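Local coordinates for protein putative oxidoreductase yhhX (Escherichia coli K-12, PDB 3F4L) that probably works as an NADP-dependent oxidoreductase of the Gfo/Idh/MocA family, perhaps oxidising scyllo-inositol, at residues Lys136-Gly141 with Ile184-Arg189; His178-Ile183 with Glu327-Gly332. All coordinates share one frame; numbering follows the deposited sequence.

Contact 1: Lys136-Gly141 with Ile184-Arg189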
ATOM      1  N   LYS A 136      12.286  14.701  -9.145  1.00 16.24           N
ATOM      2  CA  LYS A 136      12.713  14.985 -10.505  1.00 19.72           C
ATOM      3  C   LYS A 136      11.834  14.204 -11.478  1.00 19.96           C
ATOM      4  O   LYS A 136      11.357  14.756 -12.474  1.00 18.77           O
ATOM      5  CB  LYS A 136      14.189  14.612 -10.691  1.00 21.76           C
ATOM      6  CG  LYS A 136      14.735  14.890 -12.093  1.00 23.02           C
ATOM      7  CD  LYS A 136      16.198  14.488 -12.192  1.00 25.73           C
ATOM      8  CE  LYS A 136      16.688  14.467 -13.641  1.00 29.07           C
ATOM      9  NZ  LYS A 136      16.042  13.363 -14.432  1.00 31.42           N
ATOM     10  N   ALA A 137      11.615  12.924 -11.182  1.00 18.99           N
ATOM     11  CA  ALA A 137      10.774  12.089 -12.033  1.00 19.85           C
ATOM     12  C   ALA A 137       9.375  12.697 -12.129  1.00 18.54           C
ATOM     13  O   ALA A 137       8.832  12.856 -13.223  1.00 18.38           O
ATOM     14  CB  ALA A 137      10.691  10.664 -11.477  1.00 19.80           C
ATOM     15  N   ILE A 138       8.787  13.037 -10.986  1.00 18.33           N
ATOM     16  CA  ILE A 138       7.456  13.634 -10.994  1.00 19.15           C
ATOM     17  C   ILE A 138       7.435  14.923 -11.824  1.00 19.96           C
ATOM     18  O   ILE A 138       6.559  15.109 -12.677  1.00 17.98           O
ATOM     19  CB  ILE A 138       6.966  13.930  -9.553  1.00 19.88           C
ATOM     20  CG1 ILE A 138       6.662  12.613  -8.839  1.00 16.78           C
ATOM     21  CG2 ILE A 138       5.719  14.808  -9.581  1.00 20.24           C
ATOM     22  CD1 ILE A 138       6.367  12.767  -7.356  1.00 22.17           C
ATOM     23  N   GLU A 139       8.419  15.790 -11.601  1.00 21.25           N
ATOM     24  CA  GLU A 139       8.483  17.058 -12.312  1.00 22.32           C
ATOM     25  C   GLU A 139       8.923  16.949 -13.772  1.00 21.45           C
ATOM     26  O   GLU A 139       8.871  17.940 -14.494  1.00 23.52           O
ATOM     27  CB  GLU A 139       9.401  18.042 -11.567  1.00 23.00           C
ATOM     28  CG  GLU A 139       9.006  18.285 -10.107  1.00 27.69           C
ATOM     29  CD  GLU A 139       9.846  19.362  -9.429  1.00 27.67           C
ATOM     30  OE1 GLU A 139      11.009  19.571  -9.838  1.00 30.34           O
ATOM     31  OE2 GLU A 139       9.351  19.994  -8.473  1.00 31.68           O
ATOM     32  N   SER A 140       9.338  15.766 -14.222  1.00 21.17           N
ATOM     33  CA  SER A 140       9.780  15.614 -15.614  1.00 20.62           C
ATOM     34  C   SER A 140       8.625  15.632 -16.614  1.00 21.06           C
ATOM     35  O   SER A 140       8.812  15.995 -17.777  1.00 18.72           O
ATOM     36  CB  SER A 140      10.566  14.313 -15.805  1.00 18.93           C
ATOM     37  OG  SER A 140       9.696  13.196 -15.788  1.00 18.58           O
ATOM     38  N   GLY A 141       7.437  15.245 -16.159  1.00 20.96           N
ATOM     39  CA  GLY A 141       6.282  15.203 -17.042  1.00 21.26           C
ATOM     40  C   GLY A 141       6.173  13.887 -17.800  1.00 19.61           C
ATOM     41  O   GLY A 141       5.159  13.612 -18.451  1.00 19.02           O
ATOM     42  N   ILE A 184       3.861  16.577   1.456  1.00 17.27           N
ATOM     43  CA  ILE A 184       3.263  17.901   1.538  1.00 17.66           C
ATOM     44  C   ILE A 184       4.044  18.923   0.696  1.00 16.67           C
ATOM     45  O   ILE A 184       3.445  19.773   0.039  1.00 15.93           O
ATOM     46  CB  ILE A 184       3.166  18.349   3.028  1.00 16.88           C
ATOM     47  CG1 ILE A 184       2.080  17.522   3.728  1.00 16.14           C
ATOM     48  CG2 ILE A 184       2.880  19.827   3.127  1.00 16.55           C
ATOM     49  CD1 ILE A 184       2.120  17.578   5.232  1.00 18.08           C
ATOM     50  N   SER A 185       5.374  18.834   0.693  1.00 15.56           N
ATOM     51  CA  SER A 185       6.171  19.773  -0.092  1.00 16.88           C
ATOM     52  C   SER A 185       5.900  19.607  -1.593  1.00 16.87           C
ATOM     53  O   SER A 185       6.111  20.535  -2.363  1.00 17.02           O
ATOM     54  CB  SER A 185       7.668  19.571   0.173  1.00 14.85           C
ATOM     55  OG  SER A 185       8.154  18.436  -0.537  1.00 16.31           O
ATOM     56  N   LEU A 186       5.437  18.432  -2.010  1.00 16.29           N
ATOM     57  CA  LEU A 186       5.155  18.178  -3.430  1.00 17.88           C
ATOM     58  C   LEU A 186       3.734  18.519  -3.844  1.00 18.07           C
ATOM     59  O   LEU A 186       3.505  19.078  -4.918  1.00 19.08           O
ATOM     60  CB  LEU A 186       5.349  16.694  -3.781  1.00 16.35           C
ATOM     61  CG  LEU A 186       6.696  16.007  -3.577  1.00 19.33           C
ATOM     62  CD1 LEU A 186       6.577  14.516  -3.912  1.00 16.26           C
ATOM     63  CD2 LEU A 186       7.730  16.677  -4.454  1.00 18.56           C
ATOM     64  N   PHE A 187       2.784  18.159  -2.988  1.00 15.72           N
ATOM     65  CA  PHE A 187       1.376  18.333  -3.302  1.00 17.60           C
ATOM     66  C   PHE A 187       0.570  19.292  -2.445  1.00 17.63           C
ATOM     67  O   PHE A 187      -0.536  19.648  -2.809  1.00 12.98           O
ATOM     68  CB  PHE A 187       0.713  16.954  -3.306  1.00 16.12           C
ATOM     69  CG  PHE A 187       1.430  15.941  -4.173  1.00 15.51           C
ATOM     70  CD1 PHE A 187       1.581  16.155  -5.536  1.00 15.72           C
ATOM     71  CD2 PHE A 187       1.955  14.781  -3.620  1.00 17.19           C
ATOM     72  CE1 PHE A 187       2.241  15.231  -6.338  1.00 14.63           C
ATOM     73  CE2 PHE A 187       2.619  13.847  -4.413  1.00 17.47           C
ATOM     74  CZ  PHE A 187       2.764  14.070  -5.773  1.00 16.78           C
ATOM     75  N   GLY A 188       1.109  19.705  -1.305  1.00 18.65           N
ATOM     76  CA  GLY A 188       0.379  20.641  -0.471  1.00 20.02           C
ATOM     77  C   GLY A 188      -0.529  20.032   0.581  1.00 19.08           C
ATOM     78  O   GLY A 188      -0.203  19.015   1.192  1.00 19.06           O
ATOM     79  N   ARG A 189      -1.673  20.681   0.781  1.00 18.42           N
ATOM     80  CA  ARG A 189      -2.680  20.288   1.767  1.00 18.24           C
ATOM     81  C   ARG A 189      -3.695  19.303   1.174  1.00 17.23           C
ATOM     82  O   ARG A 189      -4.416  19.631   0.229  1.00 17.49           O
ATOM     83  CB  ARG A 189      -3.411  21.546   2.240  1.00 22.36           C
ATOM     84  CG  ARG A 189      -3.550  21.745   3.741  1.00 29.49           C
ATOM     85  CD  ARG A 189      -4.116  23.154   4.030  1.00 35.38           C
ATOM     86  NE  ARG A 189      -3.722  23.682   5.343  1.00 41.12           N
ATOM     87  CZ  ARG A 189      -4.030  24.901   5.795  1.00 42.14           C
ATOM     88  NH1 ARG A 189      -4.743  25.738   5.049  1.00 42.13           N
ATOM     89  NH2 ARG A 189      -3.617  25.292   6.996  1.00 41.66           N
TER
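Ile-138 reaches across to Leu-186 and Phe-187, joining the C-terminal turns of helices 129-140 and 171-187 by a small apolar contact. Its CB faces the other helix, and there the side chain forks. The short branch, CG2, takes the position anti to the backbone N. CG1 lies anti to the carbonyl carbon (chi1 -71°), and an extended second torsion of 172° carries CD1 well out from the helix. That methyl alone makes the crossing, meeting Leu-186 CD1 at 3.9 Å and, obliquely, Phe-187 CZ at 4.1 Å. Isoleucine suits this place because its long branch can span two helices whose nearest CA atoms, in Ile-138 and Leu-186, are 9.1 Å apart. Phenylalanine suits its own because the long flat ring reaches toward Ile-138 although its CB does not point there. Within 184-189, Leu-186 CB lies 3.8 Å above the plane of the Phe-187 ring, over its centre.

Each helix is followed by a glycine with positive phi, Gly-141 and Gly-188, a backbone conformation that glycine adopts readily. Near the end of helix 129-140, Ala-137 O accepts both Ser-140 N and Ser-140 OG, the latter at 2.7 Å.

Leu-186 also rests on Phe-131 and Lys-135, extending the interface along helix 129-140. Beyond the pair, Ala-137 leans on Met-291 of strand 286-291, while Ile-184 packs against helix 319-331.

Contact 2: His178-Ile183 with Glu327-Gly332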
ATOM      1  N   HIS A 178       8.664  13.446   8.953  1.00 18.17           N
ATOM      2  CA  HIS A 178       9.562  13.617   7.807  1.00 18.15           C
ATOM      3  C   HIS A 178       8.993  13.116   6.482  1.00 17.56           C
ATOM      4  O   HIS A 178       9.060  13.798   5.466  1.00 16.17           O
ATOM      5  CB  HIS A 178      10.870  12.882   8.053  1.00 18.71           C
ATOM      6  CG  HIS A 178      11.733  13.523   9.084  1.00 21.04           C
ATOM      7  ND1 HIS A 178      12.287  12.819  10.131  1.00 21.41           N
ATOM      8  CD2 HIS A 178      12.181  14.795   9.207  1.00 21.39           C
ATOM      9  CE1 HIS A 178      13.043  13.628  10.852  1.00 22.14           C
ATOM     10  NE2 HIS A 178      12.995  14.833  10.312  1.00 22.89           N
ATOM     11  N   THR A 179       8.461  11.904   6.487  1.00 16.43           N
ATOM     12  CA  THR A 179       7.917  11.354   5.268  1.00 16.21           C
ATOM     13  C   THR A 179       6.679  12.109   4.797  1.00 16.32           C
ATOM     14  O   THR A 179       6.515  12.325   3.601  1.00 14.14           O
ATOM     15  CB  THR A 179       7.649   9.847   5.434  1.00 17.49           C
ATOM     16  OG1 THR A 179       6.843   9.616   6.595  1.00 16.39           O
ATOM     17  CG2 THR A 179       8.973   9.108   5.594  1.00 15.92           C
HETATM   18  N   MSE A 180       5.824  12.543   5.722  1.00 16.90           N
HETATM   19  CA  MSE A 180       4.637  13.296   5.312  1.00 19.21           C
HETATM   20  C   MSE A 180       5.033  14.685   4.821  1.00 17.12           C
HETATM   21  O   MSE A 180       4.403  15.231   3.922  1.00 17.53           O
HETATM   22  CB  MSE A 180       3.621  13.421   6.458  1.00 18.79           C
HETATM   23  CG  MSE A 180       2.892  12.124   6.799  1.00 25.49           C
HETATM   24 SE   MSE A 180       1.134  12.496   7.562  0.96 35.36          SE
HETATM   25  CE  MSE A 180       1.715  13.406   9.165  1.00 31.99           C
ATOM     26  N   ASP A 181       6.072  15.259   5.421  1.00 16.68           N
ATOM     27  CA  ASP A 181       6.557  16.573   5.002  1.00 16.93           C
ATOM     28  C   ASP A 181       6.984  16.535   3.531  1.00 15.42           C
ATOM     29  O   ASP A 181       6.736  17.479   2.780  1.00 13.61           O
ATOM     30  CB  ASP A 181       7.749  17.011   5.851  1.00 16.68           C
ATOM     31  CG  ASP A 181       8.395  18.275   5.325  1.00 20.89           C
ATOM     32  OD1 ASP A 181       7.821  19.374   5.523  1.00 25.41           O
ATOM     33  OD2 ASP A 181       9.469  18.168   4.696  1.00 23.83           O
ATOM     34  N   GLN A 182       7.626  15.444   3.119  1.00 14.25           N
ATOM     35  CA  GLN A 182       8.056  15.318   1.725  1.00 14.00           C
ATOM     36  C   GLN A 182       6.838  15.343   0.800  1.00 15.08           C
ATOM     37  O   GLN A 182       6.846  16.012  -0.231  1.00 13.87           O
ATOM     38  CB  GLN A 182       8.816  14.005   1.516  1.00 14.21           C
ATOM     39  CG  GLN A 182      10.138  13.926   2.252  1.00 11.18           C
ATOM     40  CD  GLN A 182      10.849  12.600   2.039  1.00 14.79           C
ATOM     41  OE1 GLN A 182      10.224  11.546   2.064  1.00 13.30           O
ATOM     42  NE2 GLN A 182      12.174  12.650   1.853  1.00 12.06           N
ATOM     43  N   ILE A 183       5.791  14.605   1.167  1.00 14.91           N
ATOM     44  CA  ILE A 183       4.586  14.558   0.338  1.00 15.27           C
ATOM     45  C   ILE A 183       3.934  15.937   0.299  1.00 16.30           C
ATOM     46  O   ILE A 183       3.513  16.419  -0.756  1.00 14.53           O
ATOM     47  CB  ILE A 183       3.560  13.509   0.873  1.00 14.96           C
ATOM     48  CG1 ILE A 183       4.154  12.104   0.787  1.00 16.58           C
ATOM     49  CG2 ILE A 183       2.268  13.581   0.072  1.00 15.24           C
ATOM     50  CD1 ILE A 183       4.733  11.758  -0.598  1.00 16.73           C
ATOM     51  N   GLU A 327      -1.224  19.251  12.055  1.00 17.60           N
ATOM     52  CA  GLU A 327      -2.648  18.934  12.139  1.00 20.13           C
ATOM     53  C   GLU A 327      -2.911  17.471  11.781  1.00 19.09           C
ATOM     54  O   GLU A 327      -3.664  16.778  12.472  1.00 18.73           O
ATOM     55  CB  GLU A 327      -3.445  19.848  11.207  1.00 21.70           C
ATOM     56  CG  GLU A 327      -4.939  19.685  11.317  1.00 26.84           C
ATOM     57  CD  GLU A 327      -5.690  20.602  10.374  1.00 30.38           C
ATOM     58  OE1 GLU A 327      -5.370  21.807  10.325  1.00 31.82           O
ATOM     59  OE2 GLU A 327      -6.612  20.118   9.684  1.00 36.05           O
ATOM     60  N   ILE A 328      -2.283  17.004  10.703  1.00 20.01           N
ATOM     61  CA  ILE A 328      -2.453  15.619  10.274  1.00 18.12           C
ATOM     62  C   ILE A 328      -1.979  14.656  11.368  1.00 19.42           C
ATOM     63  O   ILE A 328      -2.657  13.683  11.683  1.00 17.66           O
ATOM     64  CB  ILE A 328      -1.690  15.344   8.947  1.00 15.92           C
ATOM     65  CG1 ILE A 328      -2.375  16.110   7.796  1.00 16.69           C
ATOM     66  CG2 ILE A 328      -1.694  13.843   8.643  1.00 13.49           C
ATOM     67  CD1 ILE A 328      -1.648  16.051   6.439  1.00 11.52           C
ATOM     68  N   LEU A 329      -0.822  14.935  11.960  1.00 20.21           N
ATOM     69  CA  LEU A 329      -0.310  14.081  13.021  1.00 21.52           C
ATOM     70  C   LEU A 329      -1.279  14.029  14.210  1.00 22.67           C
ATOM     71  O   LEU A 329      -1.609  12.947  14.709  1.00 22.92           O
ATOM     72  CB  LEU A 329       1.067  14.583  13.483  1.00 21.60           C
ATOM     73  CG  LEU A 329       2.215  14.345  12.494  1.00 20.26           C
ATOM     74  CD1 LEU A 329       3.492  15.009  12.987  1.00 18.55           C
ATOM     75  CD2 LEU A 329       2.421  12.835  12.330  1.00 22.82           C
ATOM     76  N   GLU A 330      -1.751  15.193  14.645  1.00 22.78           N
ATOM     77  CA  GLU A 330      -2.674  15.269  15.778  1.00 25.11           C
ATOM     78  C   GLU A 330      -3.969  14.519  15.534  1.00 24.64           C
ATOM     79  O   GLU A 330      -4.408  13.734  16.370  1.00 23.86           O
ATOM     80  CB  GLU A 330      -3.024  16.727  16.111  1.00 28.57           C
ATOM     81  CG  GLU A 330      -1.850  17.607  16.506  1.00 34.36           C
ATOM     82  CD  GLU A 330      -2.297  18.940  17.096  1.00 38.70           C
ATOM     83  OE1 GLU A 330      -3.169  19.604  16.488  1.00 38.81           O
ATOM     84  OE2 GLU A 330      -1.772  19.324  18.168  1.00 40.41           O
ATOM     85  N   ARG A 331      -4.587  14.768  14.385  1.00 24.80           N
ATOM     86  CA  ARG A 331      -5.853  14.132  14.060  1.00 24.81           C
ATOM     87  C   ARG A 331      -5.752  12.624  13.839  1.00 24.70           C
ATOM     88  O   ARG A 331      -6.767  11.946  13.697  1.00 22.85           O
ATOM     89  CB  ARG A 331      -6.488  14.820  12.848  1.00 25.80           C
ATOM     90  CG  ARG A 331      -6.807  16.300  13.109  1.00 27.52           C
ATOM     91  CD  ARG A 331      -7.802  16.849  12.093  1.00 27.41           C
ATOM     92  NE  ARG A 331      -9.070  16.134  12.174  1.00 27.04           N
ATOM     93  CZ  ARG A 331     -10.094  16.321  11.348  1.00 29.88           C
ATOM     94  NH1 ARG A 331     -10.003  17.207  10.365  1.00 30.32           N
ATOM     95  NH2 ARG A 331     -11.212  15.620  11.510  1.00 29.18           N
ATOM     96  N   GLY A 332      -4.534  12.098  13.829  1.00 24.93           N
ATOM     97  CA  GLY A 332      -4.371  10.670  13.653  1.00 24.93           C
ATOM     98  C   GLY A 332      -4.796   9.965  14.932  1.00 24.80           C
ATOM     99  O   GLY A 332      -5.132   8.782  14.924  1.00 22.11           O
TER
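Met-180, built as selenomethionine, reaches from helix 171-187 to Ile-328 and Leu-329 of helix 319-331. The motif is a pair of helices packed against the large mixed sheet of the C-terminal alpha/beta domain of the Gfo/Idh/MocA fold.

Along 178-183, successive side chains leave the helix in different directions. His-178 turns to the loops at Lys-96, Gln-123 and Arg-125, whereas Thr-179 lies on Val-223 of strand 219-225. Met-180 follows, directed at the second helix; a long, flexible, unbranched side chain suits the 9.0 Å separating its CA from that of Ile-328. The chain runs out to SE and then bends at chi3 (-64°), which brings the CE methyl in beside both partners. Asp-181 and Gln-182 have polar partners instead: Asp-181 OD2 forms a salt bridge with Arg-126 NE, and Gln-182 NE2 bonds to Arg-125 O. Ile-183, branched and apolar, completes the turn by lying on the sheet at Ala-221 and Val-223.

The second helix answers with two hydrocarbon side chains. Ile-328 offers CG2, its branch anti to the backbone N, while Leu-329 reaches in with CD2. All three touching residues are buried, and the apolar side chain of methionine, here with selenium in place of sulfur, suits such a site. Met-180 SE lies 3.3 Å from Ile-328 CG2, and Met-180 CE is likewise 3.3 Å from Leu-329 CD2; spacings this short are doubtful in their exact values. Less crowded is the approach of Met-180 CE to Ile-328 CB, at 3.9 Å.

In the fold
Helix 171-187 takes part in both contacts, using its C-terminal end in contact 1 and a more central portion in contact 2, so it ties helix 129-140 on one flank to helix 319-331 on another. Contact 2 belongs to the core of the domain; contact 1 is a surface contact between partly exposed residues. Apolar side chains do the work in each, but contact 1 adds an aromatic ring, whereas contact 2 is carried by the unbranched side chain of Met-180 among aliphatic partners. Their centres lie about 16 Å apart, yet they meet directly where Ile-184 CD1 approaches Ile-328 CD1 at 4.2 Å.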